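Local coordinates for protein putative cytochrome P450 154A1 (Streptomyces coelicolor, PDB 1ODO) that belongs to the cytochrome P450 family and holds a haem whose iron is bound by 4-phenyl-1H-imidazole in this crystal, at residues A113-V118 with V364-E369; E245-V250 with P358-E363; P389-S392 with H398-L401. All coordinates share one frame; numbering follows the deposited sequence. Where two conformers were deposited one is given.

Contact 1 of 3, residues A113-V118 with V364-E369; sequences AMRPAV and VTLALE
V118 and L366 mark the nearest approach of the two helical backbones, and their CA atoms remain 8.1 Å apart, so the gap is spanned by side chains alone. Segment 113-118 is kinked: P116 has no N-H to give to the preceding turn, A117 N is a second break in the bonding, and regular pairing is back at V118 N to M114 O, 2.9 Å. Segment 364-369 keeps its helical bonds, for example L368 N to V364 O at 2.9 Å. L366 touches both partners, its two methyls serving one each. CD1 packs against V118 CG1 at 3.7 Å, the two side chains meeting at about a right angle. CD2 lies 3.7 Å from R115 NH1, which is van der Waals contact with the aliphatic branch. R115 gets there because its chain leaves with CG anti to the backbone N (chi1 -172°) and then bends at chi3 (-72°), bringing NH1 obliquely up to the leucine. The contact joins helix 108-131 to helix 357-374. V364 and T365 also meet V279 of helix 275-285, and V364 meets I251 of helix 247-260, while A367 from helix 357-374 and M114 from helix 108-131 both reach helix 147-157.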
ATOM      1  N   ALA A 113      -8.508  16.264 -12.565  1.00 23.19           N
ATOM      2  CA  ALA A 113      -8.135  16.458 -13.964  1.00 23.97           C
ATOM      3  C   ALA A 113      -7.755  15.147 -14.647  1.00 23.90           C
ATOM      4  O   ALA A 113      -7.837  15.034 -15.870  1.00 24.17           O
ATOM      5  CB  ALA A 113      -6.977  17.448 -14.060  1.00 24.27           C
ATOM      6  N   MET A 114      -7.346  14.162 -13.855  1.00 22.11           N
ATOM      7  CA  MET A 114      -6.953  12.858 -14.387  1.00 22.25           C
ATOM      8  C   MET A 114      -8.123  11.894 -14.558  1.00 20.91           C
ATOM      9  O   MET A 114      -7.981  10.857 -15.202  1.00 19.45           O
ATOM     10  CB  MET A 114      -5.941  12.186 -13.458  1.00 25.16           C
ATOM     11  CG  MET A 114      -4.621  12.891 -13.305  1.00 29.05           C
ATOM     12  SD  MET A 114      -3.591  11.954 -12.160  1.00 35.62           S
ATOM     13  CE  MET A 114      -3.205  10.511 -13.176  1.00 32.44           C
ATOM     14  N   ARG A 115      -9.269  12.224 -13.975  1.00 20.01           N
ATOM     15  CA  ARG A 115     -10.432  11.350 -14.079  1.00 21.37           C
ATOM     16  C   ARG A 115     -10.728  10.822 -15.482  1.00 20.96           C
ATOM     17  O   ARG A 115     -10.870   9.616 -15.670  1.00 20.30           O
ATOM     18  CB  ARG A 115     -11.670  12.037 -13.493  1.00 23.54           C
ATOM     19  CG  ARG A 115     -12.892  11.130 -13.390  1.00 28.70           C
ATOM     20  CD  ARG A 115     -14.004  11.788 -12.581  1.00 33.02           C
ATOM     21  NE  ARG A 115     -13.685  11.852 -11.155  1.00 36.31           N
ATOM     22  CZ  ARG A 115     -13.883  10.854 -10.298  1.00 37.62           C
ATOM     23  NH1 ARG A 115     -14.409   9.709 -10.720  1.00 38.80           N
ATOM     24  NH2 ARG A 115     -13.549  10.994  -9.020  1.00 36.33           N
ATOM     25  N   PRO A 116     -10.813  11.708 -16.488  1.00 20.29           N
ATOM     26  CA  PRO A 116     -11.099  11.239 -17.848  1.00 20.73           C
ATOM     27  C   PRO A 116     -10.102  10.194 -18.340  1.00 20.78           C
ATOM     28  O   PRO A 116     -10.489   9.183 -18.924  1.00 19.34           O
ATOM     29  CB  PRO A 116     -11.047  12.522 -18.673  1.00 22.03           C
ATOM     30  CG  PRO A 116     -11.525  13.553 -17.699  1.00 21.15           C
ATOM     31  CD  PRO A 116     -10.760  13.179 -16.449  1.00 21.49           C
ATOM     32  N   ALA A 117      -8.818  10.440 -18.100  1.00 19.46           N
ATOM     33  CA  ALA A 117      -7.785   9.506 -18.528  1.00 19.84           C
ATOM     34  C   ALA A 117      -7.915   8.176 -17.795  1.00 18.90           C
ATOM     35  O   ALA A 117      -7.825   7.113 -18.404  1.00 18.23           O
ATOM     36  CB  ALA A 117      -6.397  10.106 -18.291  1.00 19.70           C
ATOM     37  N   VAL A 118      -8.128   8.230 -16.485  1.00 19.74           N
ATOM     38  CA  VAL A 118      -8.262   7.003 -15.708  1.00 18.26           C
ATOM     39  C   VAL A 118      -9.516   6.232 -16.124  1.00 18.99           C
ATOM     40  O   VAL A 118      -9.482   5.010 -16.257  1.00 18.20           O
ATOM     41  CB  VAL A 118      -8.293   7.304 -14.191  1.00 18.41           C
ATOM     42  CG1 VAL A 118      -8.449   6.004 -13.394  1.00 18.91           C
ATOM     43  CG2 VAL A 118      -7.003   8.014 -13.787  1.00 16.73           C
ATOM     44  N   VAL A 364      -9.918   2.677  -7.642  1.00 12.09           N
ATOM     45  CA  VAL A 364     -10.778   1.598  -7.175  1.00 11.20           C
ATOM     46  C   VAL A 364     -12.265   1.860  -7.379  1.00 11.34           C
ATOM     47  O   VAL A 364     -12.995   0.974  -7.824  1.00 12.73           O
ATOM     48  CB  VAL A 364     -10.525   1.288  -5.688  1.00 10.77           C
ATOM     49  CG1 VAL A 364     -11.340   0.077  -5.266  1.00 11.39           C
ATOM     50  CG2 VAL A 364      -9.040   1.036  -5.455  1.00 12.39           C
ATOM     51  N   THR A 365     -12.725   3.063  -7.058  1.00 11.36           N
ATOM     52  CA  THR A 365     -14.141   3.364  -7.231  1.00 13.93           C
ATOM     53  C   THR A 365     -14.534   3.244  -8.706  1.00 14.62           C
ATOM     54  O   THR A 365     -15.566   2.657  -9.031  1.00 13.88           O
ATOM     55  CB  THR A 365     -14.502   4.775  -6.692  1.00 16.56           C
ATOM     56  OG1 THR A 365     -13.770   5.773  -7.408  1.00 21.23           O
ATOM     57  CG2 THR A 365     -14.163   4.875  -5.206  1.00 15.14           C
ATOM     58  N   LEU A 366     -13.700   3.775  -9.594  1.00 14.39           N
ATOM     59  CA  LEU A 366     -13.978   3.709 -11.028  1.00 15.49           C
ATOM     60  C   LEU A 366     -13.965   2.263 -11.524  1.00 15.81           C
ATOM     61  O   LEU A 366     -14.836   1.849 -12.296  1.00 15.13           O
ATOM     62  CB  LEU A 366     -12.948   4.526 -11.812  1.00 14.76           C
ATOM     63  CG  LEU A 366     -13.126   6.046 -11.795  1.00 17.03           C
ATOM     64  CD1 LEU A 366     -11.996   6.697 -12.569  1.00 16.38           C
ATOM     65  CD2 LEU A 366     -14.473   6.412 -12.417  1.00 15.85           C
ATOM     66  N   ALA A 367     -12.975   1.496 -11.078  1.00 15.63           N
ATOM     67  CA  ALA A 367     -12.864   0.102 -11.486  1.00 15.19           C
ATOM     68  C   ALA A 367     -14.110  -0.677 -11.071  1.00 15.43           C
ATOM     69  O   ALA A 367     -14.678  -1.420 -11.870  1.00 13.54           O
ATOM     70  CB  ALA A 367     -11.617  -0.527 -10.873  1.00 15.87           C
ATOM     71  N   LEU A 368     -14.548  -0.498  -9.828  1.00 13.71           N
ATOM     72  CA  LEU A 368     -15.733  -1.204  -9.346  1.00 15.13           C
ATOM     73  C   LEU A 368     -16.975  -0.874 -10.161  1.00 15.47           C
ATOM     74  O   LEU A 368     -17.696  -1.772 -10.592  1.00 14.84           O
ATOM     75  CB  LEU A 368     -16.000  -0.874  -7.877  1.00 14.01           C
ATOM     76  CG  LEU A 368     -14.979  -1.387  -6.860  1.00 15.86           C
ATOM     77  CD1 LEU A 368     -15.405  -0.952  -5.464  1.00 16.23           C
ATOM     78  CD2 LEU A 368     -14.879  -2.905  -6.941  1.00 14.55           C
ATOM     79  N   GLU A 369     -17.215   0.416 -10.362  1.00 17.29           N
ATOM     80  CA  GLU A 369     -18.369   0.883 -11.120  1.00 18.10           C
ATOM     81  C   GLU A 369     -18.411   0.287 -12.520  1.00 18.55           C
ATOM     82  O   GLU A 369     -19.443  -0.228 -12.955  1.00 18.19           O
ATOM     83  CB  GLU A 369     -18.350   2.412 -11.209  1.00 19.88           C
ATOM     84  CG  GLU A 369     -19.464   2.999 -12.056  1.00 26.79           C
ATOM     85  CD  GLU A 369     -19.493   4.514 -12.014  1.00 29.88           C
ATOM     86  OE1 GLU A 369     -18.448   5.142 -12.281  1.00 34.13           O
ATOM     87  OE2 GLU A 369     -20.566   5.075 -11.718  1.00 34.27           O
TER

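Contact 2 of 3, residues E245-V250 with P358-E363; sequences ETTVNV and PLARME. With HEM (protoporphyrin IX containing Fe), chain B; PIM (4-phenyl-1H-imidazole), chain C.
T247 faces A360 and E363 from the first turn of helix 247-260, and its CA lies 6.1 Å from that of A360. At CB the side chain divides into two branches with different surroundings. OG1 is anti to the carbonyl carbon (chi1 -60°), a rotation that turns it to the haem edge. There T247 OG1 is 3.6 Å from the haem methyl CMC. A360 CB lies 3.8 Å from the same T247 OG1. CG2, anti to the backbone N, ends 3.7 Å from OE1 of E363, whose extended chain crosses the threonine at about a right angle. The same haem methyl has V250 CG2 at 3.8 Å, and L359 closes on the vinyl carbon CBB. Helices 229-244 and 247-260 together correspond to the long I-helix of P450s, interrupted at E245 and T246, where T246 lies against haem ring C and the 4-phenyl-1H-imidazole that ligates the iron through N3. Helix 357-374 is the family's L-helix, running along the haem. Both direct contacts between the segments pair a carbon with an oxygen, so the contact is van der Waals in kind, and the haem methyl and vinyl fill in beside it.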
ATOM      1  N   GLU A 245       2.097  -1.816  -6.922  0.61 17.94           N
ATOM      2  CA  GLU A 245       1.607  -2.713  -5.892  0.61 17.42           C
ATOM      3  C   GLU A 245       0.633  -1.925  -5.026  0.61 16.10           C
ATOM      4  O   GLU A 245       0.372  -0.753  -5.282  0.61 14.44           O
ATOM      5  CB  GLU A 245       2.768  -3.220  -5.033  0.61 19.66           C
ATOM      6  CG  GLU A 245       3.319  -4.557  -5.476  0.61 24.10           C
ATOM      7  CD  GLU A 245       2.280  -5.652  -5.389  0.61 26.98           C
ATOM      8  OE1 GLU A 245       1.781  -5.909  -4.274  0.61 30.59           O
ATOM      9  OE2 GLU A 245       1.955  -6.252  -6.432  0.61 30.49           O
ATOM     10  N   THR A 246       0.092  -2.585  -4.010  0.61 15.86           N
ATOM     11  CA  THR A 246      -0.851  -1.965  -3.086  0.61 14.22           C
ATOM     12  C   THR A 246      -2.242  -1.666  -3.649  0.61 13.65           C
ATOM     13  O   THR A 246      -3.214  -2.268  -3.195  0.61 11.50           O
ATOM     14  CB  THR A 246      -0.253  -0.687  -2.479  0.61 14.72           C
ATOM     15  OG1 THR A 246       1.176  -0.799  -2.452  0.61 12.76           O
ATOM     16  CG2 THR A 246      -0.732  -0.521  -1.050  0.61 14.13           C
ATOM     17  N   THR A 247      -2.380  -0.742  -4.602  1.00 13.63           N
ATOM     18  CA  THR A 247      -3.735  -0.500  -5.110  1.00 12.96           C
ATOM     19  C   THR A 247      -4.355  -1.797  -5.636  1.00 12.56           C
ATOM     20  O   THR A 247      -5.564  -2.011  -5.520  1.00 12.37           O
ATOM     21  CB  THR A 247      -3.771   0.581  -6.216  1.00 14.36           C
ATOM     22  OG1 THR A 247      -3.270   1.819  -5.693  1.00 13.47           O
ATOM     23  CG2 THR A 247      -5.203   0.806  -6.688  1.00 16.48           C
ATOM     24  N   VAL A 248      -3.521  -2.660  -6.207  0.61 12.21           N
ATOM     25  CA  VAL A 248      -3.989  -3.932  -6.744  0.61 12.10           C
ATOM     26  C   VAL A 248      -4.752  -4.707  -5.671  0.61 12.83           C
ATOM     27  O   VAL A 248      -5.773  -5.332  -5.949  0.61 13.15           O
ATOM     28  CB  VAL A 248      -2.806  -4.803  -7.236  0.61 12.46           C
ATOM     29  CG1 VAL A 248      -1.770  -4.944  -6.134  0.61  8.45           C
ATOM     30  CG2 VAL A 248      -3.309  -6.177  -7.669  0.61 10.50           C
ATOM     31  N   ASN A 249      -4.252  -4.653  -4.440  1.00 13.70           N
ATOM     32  CA  ASN A 249      -4.888  -5.352  -3.332  1.00 12.76           C
ATOM     33  C   ASN A 249      -6.216  -4.768  -2.888  1.00 12.92           C
ATOM     34  O   ASN A 249      -7.084  -5.492  -2.395  1.00 13.35           O
ATOM     35  CB  ASN A 249      -3.915  -5.439  -2.162  1.00 14.73           C
ATOM     36  CG  ASN A 249      -2.706  -6.272  -2.503  1.00 16.73           C
ATOM     37  OD1 ASN A 249      -2.837  -7.357  -3.076  1.00 18.39           O
ATOM     38  ND2 ASN A 249      -1.521  -5.778  -2.164  1.00 18.55           N
ATOM     39  N   VAL A 250      -6.382  -3.462  -3.054  1.00 11.02           N
ATOM     40  CA  VAL A 250      -7.631  -2.834  -2.660  1.00 11.68           C
ATOM     41  C   VAL A 250      -8.694  -3.275  -3.663  1.00 11.71           C
ATOM     42  O   VAL A 250      -9.825  -3.576  -3.290  1.00 10.77           O
ATOM     43  CB  VAL A 250      -7.523  -1.300  -2.673  1.00 11.85           C
ATOM     44  CG1 VAL A 250      -8.816  -0.692  -2.151  1.00 13.18           C
ATOM     45  CG2 VAL A 250      -6.343  -0.853  -1.819  1.00 12.77           C
ATOM     46  N   PRO A 358      -5.850   9.970  -2.749  1.00 12.18           N
ATOM     47  CA  PRO A 358      -6.937  10.384  -3.640  1.00 12.42           C
ATOM     48  C   PRO A 358      -6.961   9.661  -4.984  1.00 13.28           C
ATOM     49  O   PRO A 358      -8.035   9.356  -5.507  1.00 12.85           O
ATOM     50  CB  PRO A 358      -6.729  11.900  -3.770  1.00 14.37           C
ATOM     51  CG  PRO A 358      -5.262  12.073  -3.540  1.00 15.27           C
ATOM     52  CD  PRO A 358      -4.974  11.109  -2.412  1.00 11.51           C
ATOM     53  N   LEU A 359      -5.784   9.379  -5.533  1.00 12.69           N
ATOM     54  CA  LEU A 359      -5.688   8.686  -6.815  1.00 14.01           C
ATOM     55  C   LEU A 359      -6.100   7.222  -6.653  1.00 12.82           C
ATOM     56  O   LEU A 359      -6.846   6.686  -7.471  1.00 13.43           O
ATOM     57  CB  LEU A 359      -4.256   8.778  -7.365  1.00 15.14           C
ATOM     58  CG  LEU A 359      -4.023   8.148  -8.744  1.00 16.46           C
ATOM     59  CD1 LEU A 359      -5.001   8.739  -9.753  1.00 15.06           C
ATOM     60  CD2 LEU A 359      -2.586   8.389  -9.185  1.00 15.17           C
ATOM     61  N   ALA A 360      -5.618   6.577  -5.593  1.00 11.98           N
ATOM     62  CA  ALA A 360      -5.960   5.176  -5.350  1.00 10.90           C
ATOM     63  C   ALA A 360      -7.470   5.044  -5.162  1.00 11.56           C
ATOM     64  O   ALA A 360      -8.107   4.160  -5.734  1.00 11.30           O
ATOM     65  CB  ALA A 360      -5.228   4.653  -4.112  1.00 12.48           C
ATOM     66  N   ARG A 361      -8.047   5.930  -4.357  1.00 13.19           N
ATOM     67  CA  ARG A 361      -9.482   5.883  -4.120  1.00 13.17           C
ATOM     68  C   ARG A 361     -10.234   6.001  -5.447  1.00 13.99           C
ATOM     69  O   ARG A 361     -11.168   5.244  -5.703  1.00 13.57           O
ATOM     70  CB  ARG A 361      -9.892   6.996  -3.148  1.00 13.26           C
ATOM     71  CG  ARG A 361      -9.624   6.646  -1.679  1.00 12.21           C
ATOM     72  CD  ARG A 361      -9.780   7.844  -0.749  1.00 13.04           C
ATOM     73  NE  ARG A 361     -10.024   7.421   0.631  1.00 13.08           N
ATOM     74  CZ  ARG A 361      -9.519   8.015   1.708  1.00 13.55           C
ATOM     75  NH1 ARG A 361      -8.721   9.071   1.584  1.00 14.16           N
ATOM     76  NH2 ARG A 361      -9.824   7.560   2.916  1.00 14.16           N
ATOM     77  N   MET A 362      -9.807   6.925  -6.304  1.00 13.90           N
ATOM     78  CA  MET A 362     -10.473   7.098  -7.590  1.00 13.88           C
ATOM     79  C   MET A 362     -10.334   5.850  -8.458  1.00 13.35           C
ATOM     80  O   MET A 362     -11.306   5.398  -9.062  1.00 13.18           O
ATOM     81  CB  MET A 362      -9.914   8.312  -8.336  1.00 15.80           C
ATOM     82  CG  MET A 362     -10.696   8.637  -9.604  1.00 18.06           C
ATOM     83  SD  MET A 362     -10.198  10.193 -10.365  1.00 23.48           S
ATOM     84  CE  MET A 362      -8.638   9.701 -11.046  1.00 18.38           C
ATOM     85  N   GLU A 363      -9.128   5.292  -8.516  1.00 12.66           N
ATOM     86  CA  GLU A 363      -8.879   4.095  -9.311  1.00 12.89           C
ATOM     87  C   GLU A 363      -9.814   2.955  -8.937  1.00 12.29           C
ATOM     88  O   GLU A 363     -10.432   2.337  -9.801  1.00 11.11           O
ATOM     89  CB  GLU A 363      -7.433   3.616  -9.133  1.00 13.53           C
ATOM     90  CG  GLU A 363      -6.393   4.439  -9.882  1.00 16.57           C
ATOM     91  CD  GLU A 363      -4.994   3.858  -9.757  1.00 18.22           C
ATOM     92  OE1 GLU A 363      -4.854   2.620  -9.849  1.00 18.54           O
ATOM     93  OE2 GLU A 363      -4.034   4.637  -9.584  1.00 19.86           O
TER
HETATM   94  CHA HEM B1407       2.711   6.254   2.086  1.00 13.23           C
HETATM   95  CHB HEM B1407       2.196   7.026  -2.639  1.00 10.62           C
HETATM   96  CHC HEM B1407      -1.436   3.848  -2.771  1.00 11.97           C
HETATM   97  CHD HEM B1407      -0.893   3.073   1.939  1.00 10.84           C
HETATM   98  C1A HEM B1407       2.896   6.768   0.825  1.00 11.83           C
HETATM   99  C2A HEM B1407       3.891   7.762   0.437  1.00 12.21           C
HETATM  100  C3A HEM B1407       3.753   7.973  -0.879  1.00 12.56           C
HETATM  101  C4A HEM B1407       2.667   7.129  -1.356  1.00 11.45           C
HETATM  102  CMA HEM B1407       4.571   8.923  -1.773  1.00 12.77           C
HETATM  103  CAA HEM B1407       4.898   8.413   1.410  1.00 11.43           C
HETATM  104  CBA HEM B1407       4.257   9.606   2.142  1.00 13.19           C
HETATM  105  CGA HEM B1407       5.158  10.323   3.146  1.00 12.61           C
HETATM  106  O1A HEM B1407       5.972   9.578   3.798  1.00 11.97           O
HETATM  107  O2A HEM B1407       5.042  11.541   3.269  1.00 13.65           O
HETATM  108  C1B HEM B1407       1.177   6.232  -3.093  1.00 10.88           C
HETATM  109  C2B HEM B1407       0.740   6.170  -4.477  1.00 12.30           C
HETATM  110  C3B HEM B1407      -0.288   5.274  -4.521  1.00 12.00           C
HETATM  111  C4B HEM B1407      -0.490   4.779  -3.178  1.00 10.76           C
HETATM  112  CMB HEM B1407       1.359   6.984  -5.632  1.00 12.41           C
HETATM  113  CAB HEM B1407      -1.122   4.818  -5.734  1.00 11.92           C
HETATM  114  CBB HEM B1407      -1.985   5.923  -6.364  1.00 17.57           C
HETATM  115  C1C HEM B1407      -1.609   3.365  -1.482  1.00 10.22           C
HETATM  116  C2C HEM B1407      -2.621   2.366  -1.105  1.00 10.85           C
HETATM  117  C3C HEM B1407      -2.467   2.142   0.219  1.00  9.99           C
HETATM  118  C4C HEM B1407      -1.381   2.992   0.663  1.00 10.72           C
HETATM  119  CMC HEM B1407      -3.628   1.737  -2.118  1.00  8.45           C
HETATM  120  CAC HEM B1407      -3.222   1.192   1.186  1.00 10.21           C
HETATM  121  CBC HEM B1407      -4.754   1.200   1.114  1.00  9.07           C
HETATM  122  C1D HEM B1407       0.128   3.855   2.401  1.00 12.34           C
HETATM  123  C2D HEM B1407       0.616   3.888   3.761  1.00 12.80           C
HETATM  124  C3D HEM B1407       1.637   4.775   3.805  1.00 12.54           C
HETATM  125  C4D HEM B1407       1.779   5.311   2.470  1.00 13.26           C
HETATM  126  CMD HEM B1407       0.051   3.032   4.913  1.00 12.79           C
HETATM  127  CAD HEM B1407       2.491   5.113   5.037  1.00 16.04           C
HETATM  128  CBD HEM B1407       1.834   5.908   6.171  1.00 17.12           C
HETATM  129  CGD HEM B1407       2.868   6.037   7.269  1.00 16.08           C
HETATM  130  O1D HEM B1407       2.705   5.401   8.317  1.00 14.98           O
HETATM  131  O2D HEM B1407       3.860   6.759   7.017  1.00 17.29           O
HETATM  132  NA  HEM B1407       2.164   6.411  -0.282  1.00 11.11           N
HETATM  133  NB  HEM B1407       0.414   5.365  -2.318  1.00 10.62           N
HETATM  134  NC  HEM B1407      -0.871   3.733  -0.384  1.00 10.01           N
HETATM  135  ND  HEM B1407       0.858   4.734   1.606  1.00 11.20           N
HETATM  136 FE   HEM B1407       0.634   5.067  -0.326  1.00 11.03          FE
HETATM  137  N1  PIM C1408       3.132   1.623  -1.400  1.00 12.63           N
HETATM  138  C2  PIM C1408       1.933   2.316  -1.363  1.00 12.66           C
HETATM  139  N3  PIM C1408       2.122   3.391  -0.782  1.00 14.45           N
HETATM  140  C4  PIM C1408       3.384   3.499  -0.405  1.00 13.52           C
HETATM  141  C5  PIM C1408       4.041   2.398  -0.783  1.00 11.80           C
HETATM  142  C6  PIM C1408       5.484   2.007  -0.613  1.00 12.74           C
HETATM  143  C7  PIM C1408       6.070   1.131  -1.584  1.00 13.84           C
HETATM  144  C8  PIM C1408       7.457   0.750  -1.427  1.00 15.35           C
HETATM  145  C9  PIM C1408       8.182   1.259  -0.321  1.00 13.51           C
HETATM  146  C10 PIM C1408       7.592   2.128   0.635  1.00 14.94           C
HETATM  147  C11 PIM C1408       6.222   2.483   0.451  1.00 12.69           C

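Contact 3 of 3, residues P389-S392 with H398-L401; sequences PVPS and HQRL
The hydrogen bond between these segments comes from a side-chain amide: Q399 reaches back to the carbonyl of P389, beside a single beta bridge between P389 and H398. The bridge belongs to the C-terminal loop of a P450 fold, which doubles back on itself between strands 379-380 and 402-404 and is bridged in antiparallel fashion. The CA atoms of P389 and H398 are only 4.4 Å apart, and the two form a non-hydrogen-bonded pair, as the flanking backbone bonds show: V390 pairs with G397, and Q399 with P388. V390 and Q399 also come close, though they are not paired, CA to CA 4.8 Å. After V390 the chain turns at P391, the centre of an inverse gamma turn, closed by a weak bond from S392 N to V390 O of 2.8 Å. V390 CG2 makes a van der Waals contact with the carbonyl oxygen H398 O, 3.6 Å. The side chain of H398 points away from P389, to helix 247-260, where ND1 bonds to D252 and the ring meets that of H256. S392 is tied through OG to F175 O and to the loop N atoms of I394 and S395. Q399 runs extended beyond CG (chi2 -179°), passing CG within 3.9 Å of V390 CA, and carries its amide above the carbonyl plane of P389. P391 CG sits 4.0 Å from Q399 NE2. The bond itself, Q399 NE2 to P389 O, is 3.0 Å long and nearly straight at 165°, its acceptor close to the amide plane but its donor 46° above the carbonyl plane.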
ATOM      1  N   PRO A 389      -3.581 -16.316   0.584  1.00 17.47           N
ATOM      2  CA  PRO A 389      -3.103 -14.933   0.571  1.00 16.49           C
ATOM      3  C   PRO A 389      -1.722 -14.770  -0.045  1.00 16.89           C
ATOM      4  O   PRO A 389      -0.917 -15.706  -0.066  1.00 15.06           O
ATOM      5  CB  PRO A 389      -3.100 -14.566   2.049  1.00 17.66           C
ATOM      6  CG  PRO A 389      -2.658 -15.858   2.688  1.00 17.65           C
ATOM      7  CD  PRO A 389      -3.491 -16.894   1.939  1.00 17.55           C
ATOM      8  N   VAL A 390      -1.460 -13.576  -0.567  1.00 15.93           N
ATOM      9  CA  VAL A 390      -0.167 -13.292  -1.166  1.00 15.46           C
ATOM     10  C   VAL A 390       0.805 -13.523  -0.001  1.00 15.65           C
ATOM     11  O   VAL A 390       0.520 -13.132   1.131  1.00 14.50           O
ATOM     12  CB  VAL A 390      -0.090 -11.820  -1.624  1.00 17.12           C
ATOM     13  CG1 VAL A 390       1.351 -11.428  -1.908  1.00 18.92           C
ATOM     14  CG2 VAL A 390      -0.950 -11.624  -2.867  1.00 17.58           C
ATOM     15  N   PRO A 391       1.946 -14.180  -0.257  1.00 16.91           N
ATOM     16  CA  PRO A 391       2.934 -14.453   0.796  1.00 16.27           C
ATOM     17  C   PRO A 391       3.645 -13.188   1.260  1.00 15.63           C
ATOM     18  O   PRO A 391       4.757 -12.895   0.823  1.00 16.12           O
ATOM     19  CB  PRO A 391       3.893 -15.437   0.120  1.00 18.29           C
ATOM     20  CG  PRO A 391       3.052 -16.069  -0.956  1.00 18.81           C
ATOM     21  CD  PRO A 391       2.304 -14.888  -1.496  1.00 17.30           C
ATOM     22  N   SER A 392       3.001 -12.438   2.151  1.00 15.40           N
ATOM     23  CA  SER A 392       3.591 -11.208   2.653  1.00 12.82           C
ATOM     24  C   SER A 392       3.011 -10.781   3.994  1.00 13.98           C
ATOM     25  O   SER A 392       1.806 -10.899   4.236  1.00 12.92           O
ATOM     26  CB  SER A 392       3.381 -10.081   1.636  1.00 11.68           C
ATOM     27  OG  SER A 392       3.952  -8.863   2.092  1.00 11.20           O
ATOM     28  N   HIS A 398      -5.151 -11.624  -2.347  1.00 14.27           N
ATOM     29  CA  HIS A 398      -5.249 -13.033  -2.709  1.00 14.54           C
ATOM     30  C   HIS A 398      -4.257 -13.298  -3.834  1.00 14.21           C
ATOM     31  O   HIS A 398      -4.006 -12.426  -4.658  1.00 14.78           O
ATOM     32  CB  HIS A 398      -6.666 -13.379  -3.193  1.00 14.28           C
ATOM     33  CG  HIS A 398      -7.734 -13.160  -2.165  1.00 15.35           C
ATOM     34  ND1 HIS A 398      -8.396 -11.959  -2.020  1.00 15.53           N
ATOM     35  CD2 HIS A 398      -8.244 -13.988  -1.222  1.00 15.89           C
ATOM     36  CE1 HIS A 398      -9.268 -12.057  -1.031  1.00 16.03           C
ATOM     37  NE2 HIS A 398      -9.195 -13.278  -0.531  1.00 15.22           N
ATOM     38  N   GLN A 399      -3.688 -14.497  -3.869  1.00 14.61           N
ATOM     39  CA  GLN A 399      -2.730 -14.829  -4.917  1.00 17.12           C
ATOM     40  C   GLN A 399      -3.412 -14.806  -6.280  1.00 17.28           C
ATOM     41  O   GLN A 399      -2.788 -14.506  -7.299  1.00 18.52           O
ATOM     42  CB  GLN A 399      -2.125 -16.208  -4.654  1.00 17.24           C
ATOM     43  CG  GLN A 399      -1.142 -16.225  -3.493  1.00 20.79           C
ATOM     44  CD  GLN A 399      -0.542 -17.597  -3.254  1.00 23.98           C
ATOM     45  OE1 GLN A 399      -0.230 -18.322  -4.198  1.00 24.43           O
ATOM     46  NE2 GLN A 399      -0.363 -17.954  -1.989  1.00 24.97           N
ATOM     47  N   ARG A 400      -4.701 -15.116  -6.284  1.00 17.86           N
ATOM     48  CA  ARG A 400      -5.491 -15.135  -7.508  1.00 19.67           C
ATOM     49  C   ARG A 400      -6.948 -14.823  -7.179  1.00 18.28           C
ATOM     50  O   ARG A 400      -7.386 -15.009  -6.044  1.00 17.71           O
ATOM     51  CB  ARG A 400      -5.373 -16.509  -8.170  1.00 23.19           C
ATOM     52  CG  ARG A 400      -5.662 -17.666  -7.227  1.00 29.43           C
ATOM     53  CD  ARG A 400      -5.038 -18.981  -7.704  1.00 36.21           C
ATOM     54  NE  ARG A 400      -5.492 -19.367  -9.038  1.00 40.27           N
ATOM     55  CZ  ARG A 400      -4.974 -18.900 -10.168  1.00 42.64           C
ATOM     56  NH1 ARG A 400      -3.973 -18.030 -10.132  1.00 44.84           N
ATOM     57  NH2 ARG A 400      -5.460 -19.298 -11.338  1.00 44.71           N
ATOM     58  N   LEU A 401      -7.689 -14.334  -8.168  1.00 17.35           N
ATOM     59  CA  LEU A 401      -9.096 -13.999  -7.977  1.00 17.16           C
ATOM     60  C   LEU A 401      -9.868 -14.504  -9.193  1.00 18.22           C
ATOM     61  O   LEU A 401     -10.271 -13.722 -10.059  1.00 16.85           O
ATOM     62  CB  LEU A 401      -9.269 -12.483  -7.824  1.00 17.28           C
ATOM     63  CG  LEU A 401     -10.663 -11.988  -7.421  1.00 18.95           C
ATOM     64  CD1 LEU A 401     -11.100 -12.650  -6.118  1.00 19.00           C
ATOM     65  CD2 LEU A 401     -10.644 -10.481  -7.261  1.00 19.56           C
TER

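How the contacts relate
Contacts 1 and 2 are buried and share helix 357-374, while contact 3 lies at the surface. The centres of contacts 1 and 2 are about 10 Å apart, and M362 joins them: its CE packs 3.6 Å from V118 CG2, and its SD lies 3.7 Å from R115 NH2. V364 of contact 1 likewise packs on V250 of contact 2. Contact 3 touches neither, its centre about 24 Å from that of contact 1 and about 16 Å from that of contact 2, but H398 reaches helix 247-260, which also carries most of segment 245-250. The chemistry differs with place: contact 1 is leucine against valine and arginine, contact 2 adds a haem rim, and contact 3 alone has a hydrogen bond between its segments.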